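PDB 3QKI: glucose-6-phosphate isomerase from Plasmodium falciparum, which probably interconverts alpha-D-glucose 6-phosphate and beta-D-fructose 6-phosphate, the second step of glycolysis. Local coordinates for residues Y192-L197 against S451-K456; P380-L385 against D519-Y524; A224-N229 against T254-L259; L179-V184 against F313-S318; V33-E38 against E75-K80. All blocks are in the same frame, centred on the assembly; numbering follows the deposited sequence.

Overall arrangement
The five contacts show how one chain of alpha/beta architecture is tied together at several levels. Contact 5 closes first along the chain and stands apart, its centre 34 Å or more from the other four. Contacts 1 and 4 each use one end of helix 179-197, with centres 23 Å apart. Contact 3 comes between the two halves of contact 4 in sequence and flanks the parallel five-stranded sheet, following its strands 219-223 and 243-248, whereas contact 2 follows strands 375-380 and 513-518 of the six-stranded mixed sheet. Contacts 1 and 2 touch through His452, and contact 2 meets contact 4 where Leu385 packs on Phe183. Segments of contacts 1, 2 and 3 also serve the dimer interface.

Contact 1 of 5, residues Y192-L197 against S451-K456; sequences YYNMEL and SHFPIK
Asn194 ND2 lies at the edge of the Phe453 ring, near its plane and 3.7 Å from CD1, while Met195 CE approaches the His452 ring obliquely and stays 4.2 Å from CD2. Between the two rings the backbone carbonyl of His452 receives the one hydrogen bond across the contact: Asn194 ND2 donates to His452 O at 2.8 Å, nearly straight at 163°. The acceptor sits close to the amide plane, but the donor stands above the carbonyl plane, 42° out of it. The other end of the amide, OD1, is held by Tyr212 OH, which helps to fix how the group is turned. Met195, bent at chi2 and chi3, curls its methyl back to 3.6 Å from His452 O. An ST turn, Phe453 N to Ser451 OG, shapes the loop. The contact thus joins the last turn of helix 179-197, which is of the wider pi type, to the loop between strand 443-448 and helix 464-481, beside Asn229 of the second subunit.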
# COMPACT_ATOMS: atom_id res chain seq x y z
N TYR A 192 -19.14 4.41 -13.62
CA TYR A 192 -19.63 5.57 -14.31
C TYR A 192 -19.34 5.48 -15.84
O TYR A 192 -20.27 5.63 -16.64
CB TYR A 192 -19.01 6.81 -13.67
CG TYR A 192 -19.14 8.08 -14.47
CD1 TYR A 192 -20.37 8.74 -14.59
CD2 TYR A 192 -18.03 8.64 -15.10
CE1 TYR A 192 -20.48 9.94 -15.30
CE2 TYR A 192 -18.14 9.82 -15.83
CZ TYR A 192 -19.36 10.46 -15.92
OH TYR A 192 -19.43 11.63 -16.64
N TYR A 193 -18.10 5.16 -16.25
CA TYR A 193 -17.79 5.07 -17.70
C TYR A 193 -18.55 3.96 -18.41
O TYR A 193 -19.02 4.16 -19.52
CB TYR A 193 -16.32 4.81 -17.99
CG TYR A 193 -15.30 5.73 -17.37
CD1 TYR A 193 -15.54 7.10 -17.25
CD2 TYR A 193 -14.02 5.26 -17.04
CE1 TYR A 193 -14.60 7.95 -16.67
CE2 TYR A 193 -13.05 6.11 -16.53
CZ TYR A 193 -13.34 7.45 -16.33
OH TYR A 193 -12.35 8.27 -15.82
N ASN A 194 -18.60 2.77 -17.80
CA ASN A 194 -19.15 1.56 -18.41
C ASN A 194 -20.67 1.47 -18.35
O ASN A 194 -21.29 1.20 -19.38
CB ASN A 194 -18.50 0.29 -17.81
CG ASN A 194 -17.00 0.25 -18.00
OD1 ASN A 194 -16.42 1.04 -18.75
ND2 ASN A 194 -16.33 -0.66 -17.31
N MET A 195 -21.25 1.64 -17.15
CA MET A 195 -22.69 1.54 -16.92
C MET A 195 -23.45 2.79 -17.32
O MET A 195 -24.56 2.69 -17.82
CB MET A 195 -22.97 1.14 -15.45
CG MET A 195 -23.07 -0.36 -15.23
SD MET A 195 -21.73 -1.37 -15.92
CE MET A 195 -20.55 -1.25 -14.71
N GLU A 196 -22.87 3.97 -17.09
CA GLU A 196 -23.54 5.21 -17.43
C GLU A 196 -23.16 5.73 -18.83
O GLU A 196 -24.03 5.77 -19.70
CB GLU A 196 -23.32 6.28 -16.35
CG GLU A 196 -24.02 7.59 -16.66
CD GLU A 196 -24.16 8.59 -15.52
OE1 GLU A 196 -24.11 8.18 -14.33
OE2 GLU A 196 -24.34 9.78 -15.83
N LEU A 197 -21.92 6.11 -19.07
CA LEU A 197 -21.54 6.66 -20.38
C LEU A 197 -21.65 5.67 -21.55
O LEU A 197 -22.11 6.07 -22.61
CB LEU A 197 -20.15 7.32 -20.35
CG LEU A 197 -19.91 8.37 -19.28
CD1 LEU A 197 -18.56 8.99 -19.46
CD2 LEU A 197 -20.99 9.46 -19.29
N SER A 451 -19.00 -7.75 -11.90
CA SER A 451 -17.85 -6.98 -12.32
C SER A 451 -18.28 -5.60 -12.87
O SER A 451 -19.42 -5.43 -13.28
CB SER A 451 -17.13 -7.72 -13.44
OG SER A 451 -15.96 -7.02 -13.84
N HIS A 452 -17.33 -4.64 -12.97
CA HIS A 452 -17.57 -3.37 -13.67
C HIS A 452 -17.25 -3.59 -15.17
O HIS A 452 -17.56 -2.74 -15.99
CB HIS A 452 -16.69 -2.24 -13.11
CG HIS A 452 -17.18 -1.63 -11.82
ND1 HIS A 452 -16.37 -0.77 -11.08
CD2 HIS A 452 -18.37 -1.77 -11.18
CE1 HIS A 452 -17.09 -0.43 -10.02
NE2 HIS A 452 -18.29 -1.01 -10.03
N PHE A 453 -16.53 -4.69 -15.51
CA PHE A 453 -16.14 -5.00 -16.89
C PHE A 453 -16.19 -6.52 -17.11
O PHE A 453 -15.15 -7.16 -17.19
CB PHE A 453 -14.75 -4.41 -17.20
CG PHE A 453 -14.42 -4.34 -18.68
CD1 PHE A 453 -15.02 -3.40 -19.50
CD2 PHE A 453 -13.48 -5.21 -19.24
CE1 PHE A 453 -14.70 -3.33 -20.86
CE2 PHE A 453 -13.16 -5.14 -20.60
CZ PHE A 453 -13.78 -4.21 -21.40
N PRO A 454 -17.40 -7.14 -17.16
CA PRO A 454 -17.46 -8.61 -17.29
C PRO A 454 -16.85 -9.11 -18.59
O PRO A 454 -17.03 -8.54 -19.67
CB PRO A 454 -18.95 -8.93 -17.18
CG PRO A 454 -19.65 -7.68 -17.45
CD PRO A 454 -18.75 -6.55 -17.08
N ILE A 455 -16.04 -10.14 -18.46
CA ILE A 455 -15.38 -10.82 -19.55
C ILE A 455 -15.70 -12.29 -19.45
O ILE A 455 -15.58 -12.88 -18.37
CB ILE A 455 -13.84 -10.57 -19.59
CG1 ILE A 455 -13.50 -9.08 -19.84
CG2 ILE A 455 -13.18 -11.48 -20.65
CD1 ILE A 455 -12.05 -8.74 -19.72
N LYS A 456 -16.02 -12.89 -20.60
CA LYS A 456 -16.29 -14.32 -20.72
C LYS A 456 -16.16 -14.75 -22.16
O LYS A 456 -16.82 -14.20 -23.05
CB LYS A 456 -17.68 -14.67 -20.18
CG LYS A 456 -18.03 -16.15 -20.23
CD LYS A 456 -19.06 -16.54 -19.17
CE LYS A 456 -20.47 -16.02 -19.43
NZ LYS A 456 -20.71 -14.70 -18.80

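Contact 2 of 5, residues P380-L385 against D519-Y524; sequences PYFQNL and DELNFY
Phe382, Leu385 and Leu521 make a small, buried, wholly apolar contact between two loops that follow strands of the six-stranded mixed sheet. Leu521 carries it through one branch, since CD2 meets both partners. Against Phe382 that methyl comes in obliquely, 3.6 Å from CE2 and 3.8 Å from CD2, and Leu521 CB adds a looser approach to the same ring. Toward Leu385 the two side chains reach tip to tip, with Leu521 CD2 4.0 Å from Leu385 CG. In Leu521, CG extended away from the backbone N (chi1 -177°) and chi2 at 53° together carry the methyl into the angle between the aromatic ring and the other leucine. The short turn that presents Phe382 and Leu385 together is closed by the backbone bond from Leu385 N to Phe382 O, 2.9 Å long. Leu521 also contributes its carbonyl oxygen, which accepts from His452 NE2, while the His452 ring stands edge-to-face with Phe382. Phe448 of strand 443-448 touches all three apolar side chains. Around this cluster, loop 380-385 leads from strand 375-380 to helix 388-400, Leu521 precedes helix 523-543, and Phe183 of helix 179-197 packs on Leu385.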
# COMPACT_ATOMS: atom_id res chain seq x y z
N PRO A 380 -9.68 -6.28 -0.68
CA PRO A 380 -10.84 -6.30 -1.58
C PRO A 380 -10.52 -7.10 -2.85
O PRO A 380 -9.50 -6.85 -3.49
CB PRO A 380 -11.08 -4.82 -1.88
CG PRO A 380 -9.74 -4.16 -1.72
CD PRO A 380 -8.94 -4.99 -0.77
N TYR A 381 -11.37 -8.08 -3.21
CA TYR A 381 -11.18 -8.87 -4.44
C TYR A 381 -11.87 -8.09 -5.58
O TYR A 381 -12.91 -8.49 -6.11
CB TYR A 381 -11.69 -10.31 -4.25
CG TYR A 381 -10.60 -11.19 -3.67
CD1 TYR A 381 -10.12 -10.96 -2.38
CD2 TYR A 381 -9.97 -12.15 -4.44
CE1 TYR A 381 -9.05 -11.70 -1.86
CE2 TYR A 381 -8.89 -12.90 -3.94
CZ TYR A 381 -8.43 -12.65 -2.66
OH TYR A 381 -7.37 -13.37 -2.15
N PHE A 382 -11.29 -6.91 -5.89
CA PHE A 382 -11.84 -5.96 -6.84
C PHE A 382 -10.76 -4.91 -7.09
O PHE A 382 -10.50 -4.07 -6.23
CB PHE A 382 -13.12 -5.30 -6.26
CG PHE A 382 -14.18 -4.91 -7.27
CD1 PHE A 382 -14.96 -5.88 -7.89
CD2 PHE A 382 -14.39 -3.57 -7.60
CE1 PHE A 382 -15.97 -5.51 -8.81
CE2 PHE A 382 -15.39 -3.21 -8.53
CZ PHE A 382 -16.18 -4.18 -9.11
N GLN A 383 -10.12 -4.97 -8.27
CA GLN A 383 -9.07 -4.02 -8.63
C GLN A 383 -9.50 -2.53 -8.52
O GLN A 383 -8.65 -1.70 -8.19
CB GLN A 383 -8.45 -4.36 -9.98
CG GLN A 383 -7.18 -3.56 -10.33
CD GLN A 383 -6.01 -3.82 -9.41
OE1 GLN A 383 -5.96 -4.78 -8.64
NE2 GLN A 383 -5.05 -2.93 -9.42
N ASN A 384 -10.80 -2.20 -8.76
CA ASN A 384 -11.24 -0.81 -8.65
C ASN A 384 -11.19 -0.28 -7.23
O ASN A 384 -11.14 0.92 -7.04
CB ASN A 384 -12.55 -0.53 -9.41
CG ASN A 384 -12.40 -0.78 -10.89
OD1 ASN A 384 -11.30 -0.72 -11.44
ND2 ASN A 384 -13.47 -1.13 -11.58
N LEU A 385 -11.09 -1.18 -6.23
CA LEU A 385 -10.90 -0.83 -4.83
C LEU A 385 -9.39 -0.69 -4.46
O LEU A 385 -9.06 -0.70 -3.29
CB LEU A 385 -11.66 -1.80 -3.90
CG LEU A 385 -13.21 -1.59 -3.85
CD1 LEU A 385 -13.86 -2.65 -2.99
CD2 LEU A 385 -13.57 -0.23 -3.29
N ASP A 519 -23.76 -7.21 -3.75
CA ASP A 519 -24.19 -7.63 -5.07
C ASP A 519 -23.41 -6.89 -6.18
O ASP A 519 -22.90 -7.51 -7.12
CB ASP A 519 -25.72 -7.50 -5.24
CG ASP A 519 -26.28 -6.08 -5.21
OD1 ASP A 519 -25.59 -5.17 -4.67
OD2 ASP A 519 -27.41 -5.89 -5.72
N GLU A 520 -23.26 -5.59 -6.04
CA GLU A 520 -22.61 -4.78 -7.06
C GLU A 520 -21.92 -3.59 -6.37
O GLU A 520 -22.40 -3.13 -5.33
CB GLU A 520 -23.75 -4.25 -7.98
CG GLU A 520 -23.34 -3.43 -9.18
CD GLU A 520 -24.48 -3.11 -10.12
OE1 GLU A 520 -25.64 -2.99 -9.64
OE2 GLU A 520 -24.23 -2.96 -11.34
N LEU A 521 -20.86 -3.07 -6.97
CA LEU A 521 -20.23 -1.84 -6.46
C LEU A 521 -20.79 -0.67 -7.28
O LEU A 521 -20.28 -0.33 -8.35
CB LEU A 521 -18.70 -1.90 -6.50
CG LEU A 521 -17.96 -0.66 -5.91
CD1 LEU A 521 -18.42 -0.33 -4.47
CD2 LEU A 521 -16.46 -0.84 -5.98
N ASN A 522 -21.91 -0.11 -6.81
CA ASN A 522 -22.52 1.04 -7.44
C ASN A 522 -22.33 2.22 -6.46
O ASN A 522 -21.65 2.06 -5.43
CB ASN A 522 -23.99 0.77 -7.82
CG ASN A 522 -24.87 0.34 -6.68
OD1 ASN A 522 -24.65 0.66 -5.52
ND2 ASN A 522 -25.89 -0.44 -6.99
N PHE A 523 -22.85 3.41 -6.78
CA PHE A 523 -22.66 4.58 -5.90
C PHE A 523 -23.24 4.38 -4.49
O PHE A 523 -22.58 4.72 -3.50
CB PHE A 523 -23.18 5.87 -6.56
CG PHE A 523 -22.27 6.35 -7.66
CD1 PHE A 523 -21.20 7.19 -7.38
CD2 PHE A 523 -22.48 5.96 -8.98
CE1 PHE A 523 -20.33 7.61 -8.40
CE2 PHE A 523 -21.63 6.40 -10.00
CZ PHE A 523 -20.56 7.23 -9.71
N TYR A 524 -24.45 3.81 -4.40
CA TYR A 524 -25.13 3.56 -3.15
C TYR A 524 -24.30 2.58 -2.27
O TYR A 524 -24.06 2.87 -1.09
CB TYR A 524 -26.54 3.01 -3.43
CG TYR A 524 -27.30 2.67 -2.17
CD1 TYR A 524 -27.31 1.37 -1.68
CD2 TYR A 524 -28.02 3.65 -1.47
CE1 TYR A 524 -28.03 1.04 -0.53
CE2 TYR A 524 -28.72 3.33 -0.31
CZ TYR A 524 -28.70 2.03 0.17
OH TYR A 524 -29.35 1.71 1.33

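Contact 3 of 5, residues A224-N229 against T254-L259; sequences ANVDPN and TAETML
Val226 crosses both Glu256 and Leu259 obliquely, joining the loop after strand 219-223 to the first turns of helix 255-268 within the parallel-sheet alpha/beta domain, of the SIS type found in this family. The valine stands over the helix: CB and CG1 lie against the Glu256 methylenes, CB 3.6 Å from Glu256 CG, while CG2 meets Leu259 CD2 at 3.8 Å and also the Glu256 backbone. With CG1 lying between the backbone N and the carbonyl carbon (chi1 73°), CG2 is turned to face the leucine. Chi1 of Glu256 (-61°) sets CG beside the valine, and the bend at chi2 (85°) turns only the carboxylate away. The Glu256 side chain is about 6 Å from that of Lys558, which, like Thr254 at the N-cap position of the same helix, binds fructose 6-phosphate in another structure of this protein; the sugar is absent here. Thr254 is hydrogen-bonded to Ser249. On the other segment, an Asx turn from Asn225 precedes the helix start capped by Asp227, and Asp227 OD1 also accepts from Gln383 N of the second subunit. The cap itself is Asn229 N to Asp227 OD2, 2.9 Å long and met from above the carboxylate plane.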
# COMPACT_ATOMS: atom_id res chain seq x y z
N ALA A 224 -0.79 15.36 -3.78
CA ALA A 224 -0.75 15.19 -2.34
C ALA A 224 0.60 15.36 -1.71
O ALA A 224 0.70 15.97 -0.66
CB ALA A 224 -1.34 13.84 -1.96
N ASN A 225 1.65 14.86 -2.35
CA ASN A 225 2.99 14.97 -1.78
C ASN A 225 3.61 16.35 -2.03
O ASN A 225 3.47 16.90 -3.12
CB ASN A 225 3.89 13.86 -2.41
CG ASN A 225 5.01 13.42 -1.54
OD1 ASN A 225 5.61 14.21 -0.81
ND2 ASN A 225 5.38 12.15 -1.66
N VAL A 226 4.32 16.90 -1.03
CA VAL A 226 5.04 18.17 -1.17
C VAL A 226 6.29 17.93 -2.08
O VAL A 226 6.87 18.90 -2.58
CB VAL A 226 5.42 18.81 0.20
CG1 VAL A 226 6.56 18.07 0.89
CG2 VAL A 226 5.74 20.29 0.04
N ASP A 227 6.67 16.66 -2.28
CA ASP A 227 7.77 16.30 -3.17
C ASP A 227 7.46 16.93 -4.56
O ASP A 227 6.40 16.63 -5.12
CB ASP A 227 7.83 14.76 -3.31
CG ASP A 227 8.94 14.24 -4.21
OD1 ASP A 227 9.13 13.01 -4.28
OD2 ASP A 227 9.59 15.06 -4.89
N PRO A 228 8.36 17.76 -5.15
CA PRO A 228 8.08 18.32 -6.48
C PRO A 228 7.91 17.26 -7.60
O PRO A 228 7.32 17.59 -8.63
CB PRO A 228 9.26 19.27 -6.71
CG PRO A 228 10.38 18.65 -5.92
CD PRO A 228 9.70 18.19 -4.67
N ASN A 229 8.34 15.99 -7.37
CA ASN A 229 8.09 14.88 -8.30
C ASN A 229 6.57 14.69 -8.46
O ASN A 229 6.10 14.31 -9.53
CB ASN A 229 8.68 13.57 -7.76
CG ASN A 229 10.19 13.53 -7.68
OD1 ASN A 229 10.88 14.04 -8.55
ND2 ASN A 229 10.72 12.90 -6.64
N THR A 254 -2.05 25.20 5.39
CA THR A 254 -1.35 23.89 5.41
C THR A 254 -0.09 23.97 4.55
O THR A 254 -0.19 24.21 3.35
CB THR A 254 -2.27 22.82 4.82
OG1 THR A 254 -3.58 22.99 5.32
CG2 THR A 254 -1.76 21.42 5.10
N ALA A 255 1.10 23.81 5.16
CA ALA A 255 2.40 23.98 4.50
C ALA A 255 2.55 23.29 3.13
O ALA A 255 2.85 23.97 2.15
CB ALA A 255 3.54 23.61 5.44
N GLU A 256 2.30 21.98 3.06
CA GLU A 256 2.45 21.16 1.84
C GLU A 256 1.42 21.52 0.78
O GLU A 256 1.79 21.77 -0.36
CB GLU A 256 2.35 19.65 2.18
CG GLU A 256 3.42 19.15 3.14
CD GLU A 256 3.13 19.33 4.62
OE1 GLU A 256 3.94 18.85 5.44
OE2 GLU A 256 2.09 19.94 4.95
N THR A 257 0.15 21.54 1.15
CA THR A 257 -0.94 21.88 0.26
C THR A 257 -0.73 23.26 -0.37
O THR A 257 -0.90 23.41 -1.59
CB THR A 257 -2.27 21.85 1.01
OG1 THR A 257 -2.38 20.60 1.69
CG2 THR A 257 -3.47 22.12 0.09
N MET A 258 -0.40 24.26 0.46
CA MET A 258 -0.23 25.63 -0.00
C MET A 258 1.01 25.84 -0.85
O MET A 258 0.92 26.58 -1.83
CB MET A 258 -0.40 26.67 1.12
CG MET A 258 -1.78 26.61 1.80
SD MET A 258 -3.19 26.34 0.70
CE MET A 258 -3.09 27.82 -0.32
N LEU A 259 2.12 25.13 -0.56
CA LEU A 259 3.29 25.21 -1.44
C LEU A 259 2.92 24.58 -2.81
O LEU A 259 3.30 25.12 -3.86
CB LEU A 259 4.52 24.52 -0.82
CG LEU A 259 5.80 24.42 -1.68
CD1 LEU A 259 6.25 25.83 -2.21
CD2 LEU A 259 6.92 23.73 -0.90

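Contact 4 of 5, residues L179-V184 against F313-S318; sequences LGTEFV and FSVTSS
Val315 presses on the backbone of Gly180 at the start of helix 179-197, where a type I beta turn, Ser314 to Ser317, packs against the first turn of the helix. The tight part is this meeting of a side chain with main chain. Val315 CG2 lies 3.5 Å from both Gly180 C and Thr181 N, and the CA atoms of Gly180 and Val315 are only 5.3 Å apart. Gly180, having no side chain, lets its main chain meet Val315 directly. The torsion of Val315 helps too: CG2 is swung opposite the backbone N and thereby placed over the peptide joining Gly180 to Thr181.

Farther along the helix the fit is looser. Thr181 meets Val315 at a slant, OG1 standing 3.9 Å from CG2, and Val184 CG2 reaches the same methyl only at 4.4 Å. The looser side is still protein interior: all four touching residues are buried, with Leu324 of helix 318-328 against Thr181 and Val184, and Leu530 of helix 523-543 against Val315. Gly176 and Ser177, seen to bind fructose 6-phosphate in another structure of this protein, lie just before this helix. The turn opposite is fastened at one oxygen, for Ser314 O accepts from Ser317 N and also from Ser317 OG, the hydroxyl bond being 2.6 Å long, in the carbonyl plane and on a lone pair.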
# COMPACT_ATOMS: atom_id res chain seq x y z
N LEU A 179 -7.46 11.25 0.55
CA LEU A 179 -7.52 9.78 0.67
C LEU A 179 -8.89 9.16 0.42
O LEU A 179 -9.01 8.24 -0.37
CB LEU A 179 -6.85 9.24 1.96
CG LEU A 179 -5.31 9.34 2.01
CD1 LEU A 179 -4.80 9.16 3.43
CD2 LEU A 179 -4.64 8.33 1.08
N GLY A 180 -9.91 9.70 1.06
CA GLY A 180 -11.28 9.23 0.86
C GLY A 180 -11.74 9.49 -0.55
O GLY A 180 -12.31 8.61 -1.20
N THR A 181 -11.46 10.71 -1.06
CA THR A 181 -11.83 11.09 -2.42
C THR A 181 -11.21 10.12 -3.45
O THR A 181 -11.93 9.64 -4.32
CB THR A 181 -11.44 12.54 -2.70
OG1 THR A 181 -11.90 13.34 -1.62
CG2 THR A 181 -11.98 13.06 -4.05
N GLU A 182 -9.89 9.86 -3.35
CA GLU A 182 -9.22 8.98 -4.29
C GLU A 182 -9.77 7.55 -4.22
O GLU A 182 -9.94 6.91 -5.27
CB GLU A 182 -7.68 9.03 -4.16
CG GLU A 182 -7.03 8.16 -5.24
CD GLU A 182 -5.57 8.42 -5.49
OE1 GLU A 182 -4.84 8.70 -4.51
OE2 GLU A 182 -5.15 8.33 -6.66
N PHE A 183 -10.10 7.08 -3.01
CA PHE A 183 -10.71 5.76 -2.85
C PHE A 183 -12.00 5.73 -3.71
O PHE A 183 -12.14 4.86 -4.56
CB PHE A 183 -10.98 5.43 -1.35
CG PHE A 183 -12.29 4.71 -1.04
CD1 PHE A 183 -12.66 3.56 -1.74
CD2 PHE A 183 -13.16 5.19 -0.07
CE1 PHE A 183 -13.90 2.95 -1.50
CE2 PHE A 183 -14.37 4.54 0.20
CZ PHE A 183 -14.73 3.43 -0.52
N VAL A 184 -12.91 6.68 -3.49
CA VAL A 184 -14.21 6.73 -4.19
C VAL A 184 -14.05 6.96 -5.69
O VAL A 184 -14.74 6.33 -6.48
CB VAL A 184 -15.22 7.73 -3.55
CG1 VAL A 184 -16.58 7.70 -4.28
CG2 VAL A 184 -15.42 7.42 -2.06
N PHE A 313 -12.69 11.93 8.06
CA PHE A 313 -14.14 11.70 7.94
C PHE A 313 -14.74 12.76 6.97
O PHE A 313 -15.95 13.00 6.98
CB PHE A 313 -14.81 11.86 9.32
CG PHE A 313 -14.39 10.86 10.38
CD1 PHE A 313 -14.99 9.61 10.47
CD2 PHE A 313 -13.42 11.19 11.33
CE1 PHE A 313 -14.63 8.70 11.47
CE2 PHE A 313 -13.04 10.28 12.32
CZ PHE A 313 -13.66 9.04 12.39
N SER A 314 -13.91 13.42 6.17
CA SER A 314 -14.33 14.55 5.32
C SER A 314 -14.81 14.29 3.89
O SER A 314 -15.36 15.20 3.28
CB SER A 314 -13.29 15.67 5.36
OG SER A 314 -12.17 15.39 4.53
N VAL A 315 -14.66 13.06 3.35
CA VAL A 315 -15.09 12.74 1.97
C VAL A 315 -16.57 13.07 1.68
O VAL A 315 -16.87 13.46 0.55
CB VAL A 315 -14.64 11.35 1.42
CG1 VAL A 315 -15.43 10.22 2.07
CG2 VAL A 315 -14.77 11.27 -0.10
N THR A 316 -17.48 12.91 2.68
CA THR A 316 -18.90 13.22 2.49
C THR A 316 -19.23 14.72 2.65
O THR A 316 -20.37 15.12 2.46
CB THR A 316 -19.82 12.28 3.29
OG1 THR A 316 -19.54 12.42 4.69
CG2 THR A 316 -19.68 10.82 2.82
N SER A 317 -18.22 15.56 2.91
CA SER A 317 -18.42 17.01 2.94
C SER A 317 -17.99 17.48 1.54
O SER A 317 -17.63 16.64 0.71
CB SER A 317 -17.53 17.67 3.99
OG SER A 317 -16.16 17.69 3.58
N SER A 318 -17.96 18.82 1.29
CA SER A 318 -17.48 19.39 0.03
C SER A 318 -16.08 18.88 -0.37
O SER A 318 -15.79 18.80 -1.56
CB SER A 318 -17.48 20.92 0.10
OG SER A 318 -16.79 21.37 1.25

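Contact 5 of 5, residues V33-E38 against E75-K80; sequences VTLSAE and EKTLNK
Leu35 has CG anti to its carbonyl carbon (chi1 -72°), and with chi2 at 164° the two methyls are directed toward helix 75-87, where Thr77 and Lys80 receive them. In Lys80, chi1 (-174°) puts CG against Leu35 CD1, and the bends at chi2 and chi3 then lead the amine away. Leu35 CD1 lies 3.7 Å from Lys80 CG and equally close to CB, the two side chains crossing at about a right angle. With Thr77 the meeting is looser and runs past in opposite directions, CD2 of Leu35 standing 4.0 Å from Thr77 OG1. That hydroxyl finds its polar partner in Glu39, and Lys80 NZ forms salt bridges with Glu83 and Glu31, the latter on helix 27-39. Tyr366 of helix 356-371 lies against both Ser36 and Thr77, bridging the two helices. The arrangement is plain helix-helix packing, one leucine resting between residues a turn apart on its neighbour, and it joins the N-terminal helix 27-39 to helix 75-87 at the periphery of the fold.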
# COMPACT_ATOMS: atom_id res chain seq x y z
N VAL A 33 -11.09 -12.68 28.81
CA VAL A 33 -9.72 -13.20 28.98
C VAL A 33 -9.78 -14.74 29.15
O VAL A 33 -9.04 -15.46 28.47
CB VAL A 33 -8.99 -12.53 30.18
CG1 VAL A 33 -7.63 -13.19 30.45
CG2 VAL A 33 -8.81 -11.04 29.98
N THR A 34 -10.69 -15.23 30.00
CA THR A 34 -10.82 -16.67 30.24
C THR A 34 -11.52 -17.41 29.10
O THR A 34 -11.06 -18.48 28.74
CB THR A 34 -11.28 -17.01 31.66
OG1 THR A 34 -12.66 -16.74 31.78
CG2 THR A 34 -10.46 -16.30 32.74
N LEU A 35 -12.56 -16.80 28.49
CA LEU A 35 -13.24 -17.42 27.34
C LEU A 35 -12.30 -17.58 26.13
O LEU A 35 -12.32 -18.62 25.48
CB LEU A 35 -14.45 -16.61 26.91
CG LEU A 35 -15.67 -16.66 27.81
CD1 LEU A 35 -16.60 -15.53 27.47
CD2 LEU A 35 -16.42 -17.96 27.65
N SER A 36 -11.49 -16.55 25.83
CA SER A 36 -10.53 -16.58 24.72
C SER A 36 -9.49 -17.68 24.94
O SER A 36 -9.07 -18.29 23.95
CB SER A 36 -9.86 -15.23 24.53
OG SER A 36 -8.98 -14.91 25.59
N ALA A 37 -9.07 -17.94 26.21
CA ALA A 37 -8.12 -19.00 26.54
C ALA A 37 -8.71 -20.38 26.16
O ALA A 37 -7.98 -21.22 25.64
CB ALA A 37 -7.75 -18.96 28.02
N GLU A 38 -10.02 -20.58 26.35
CA GLU A 38 -10.67 -21.81 25.90
C GLU A 38 -10.86 -21.82 24.36
O GLU A 38 -10.68 -22.87 23.73
CB GLU A 38 -12.01 -22.01 26.59
CG GLU A 38 -12.55 -23.43 26.41
CD GLU A 38 -13.55 -23.79 27.49
OE1 GLU A 38 -14.75 -23.89 27.16
OE2 GLU A 38 -13.15 -23.92 28.67
N GLU A 75 -20.95 -18.76 19.59
CA GLU A 75 -22.01 -17.76 19.72
C GLU A 75 -22.04 -17.20 21.15
O GLU A 75 -22.34 -16.02 21.35
CB GLU A 75 -23.38 -18.35 19.38
CG GLU A 75 -23.52 -18.76 17.94
CD GLU A 75 -24.51 -19.88 17.72
OE1 GLU A 75 -24.11 -21.06 17.75
OE2 GLU A 75 -25.71 -19.56 17.55
N LYS A 76 -21.69 -18.03 22.14
CA LYS A 76 -21.61 -17.65 23.56
C LYS A 76 -20.53 -16.58 23.79
O LYS A 76 -20.76 -15.65 24.56
CB LYS A 76 -21.28 -18.88 24.41
CG LYS A 76 -22.15 -19.02 25.64
CD LYS A 76 -23.36 -19.88 25.30
CE LYS A 76 -23.64 -20.91 26.37
NZ LYS A 76 -24.47 -22.03 25.86
N THR A 77 -19.35 -16.74 23.15
CA THR A 77 -18.26 -15.76 23.29
C THR A 77 -18.63 -14.44 22.59
O THR A 77 -18.32 -13.36 23.10
CB THR A 77 -16.91 -16.34 22.88
OG1 THR A 77 -16.66 -17.49 23.69
CG2 THR A 77 -15.75 -15.34 23.05
N LEU A 78 -19.34 -14.51 21.45
CA LEU A 78 -19.77 -13.29 20.77
C LEU A 78 -20.80 -12.56 21.64
O LEU A 78 -20.78 -11.35 21.70
CB LEU A 78 -20.30 -13.57 19.35
CG LEU A 78 -20.60 -12.33 18.48
CD1 LEU A 78 -19.40 -11.41 18.36
CD2 LEU A 78 -21.14 -12.74 17.13
N ASN A 79 -21.67 -13.31 22.35
CA ASN A 79 -22.66 -12.71 23.26
C ASN A 79 -21.95 -12.00 24.39
O ASN A 79 -22.40 -10.92 24.79
CB ASN A 79 -23.64 -13.76 23.80
CG ASN A 79 -24.62 -14.26 22.75
OD1 ASN A 79 -24.75 -13.70 21.65
ND2 ASN A 79 -25.30 -15.36 23.04
N LYS A 80 -20.80 -12.54 24.86
CA LYS A 80 -20.02 -11.89 25.91
C LYS A 80 -19.40 -10.59 25.38
O LYS A 80 -19.33 -9.61 26.12
CB LYS A 80 -18.96 -12.82 26.49
CG LYS A 80 -18.20 -12.25 27.69
CD LYS A 80 -19.09 -11.99 28.91
CE LYS A 80 -19.89 -13.19 29.40
NZ LYS A 80 -20.72 -12.84 30.57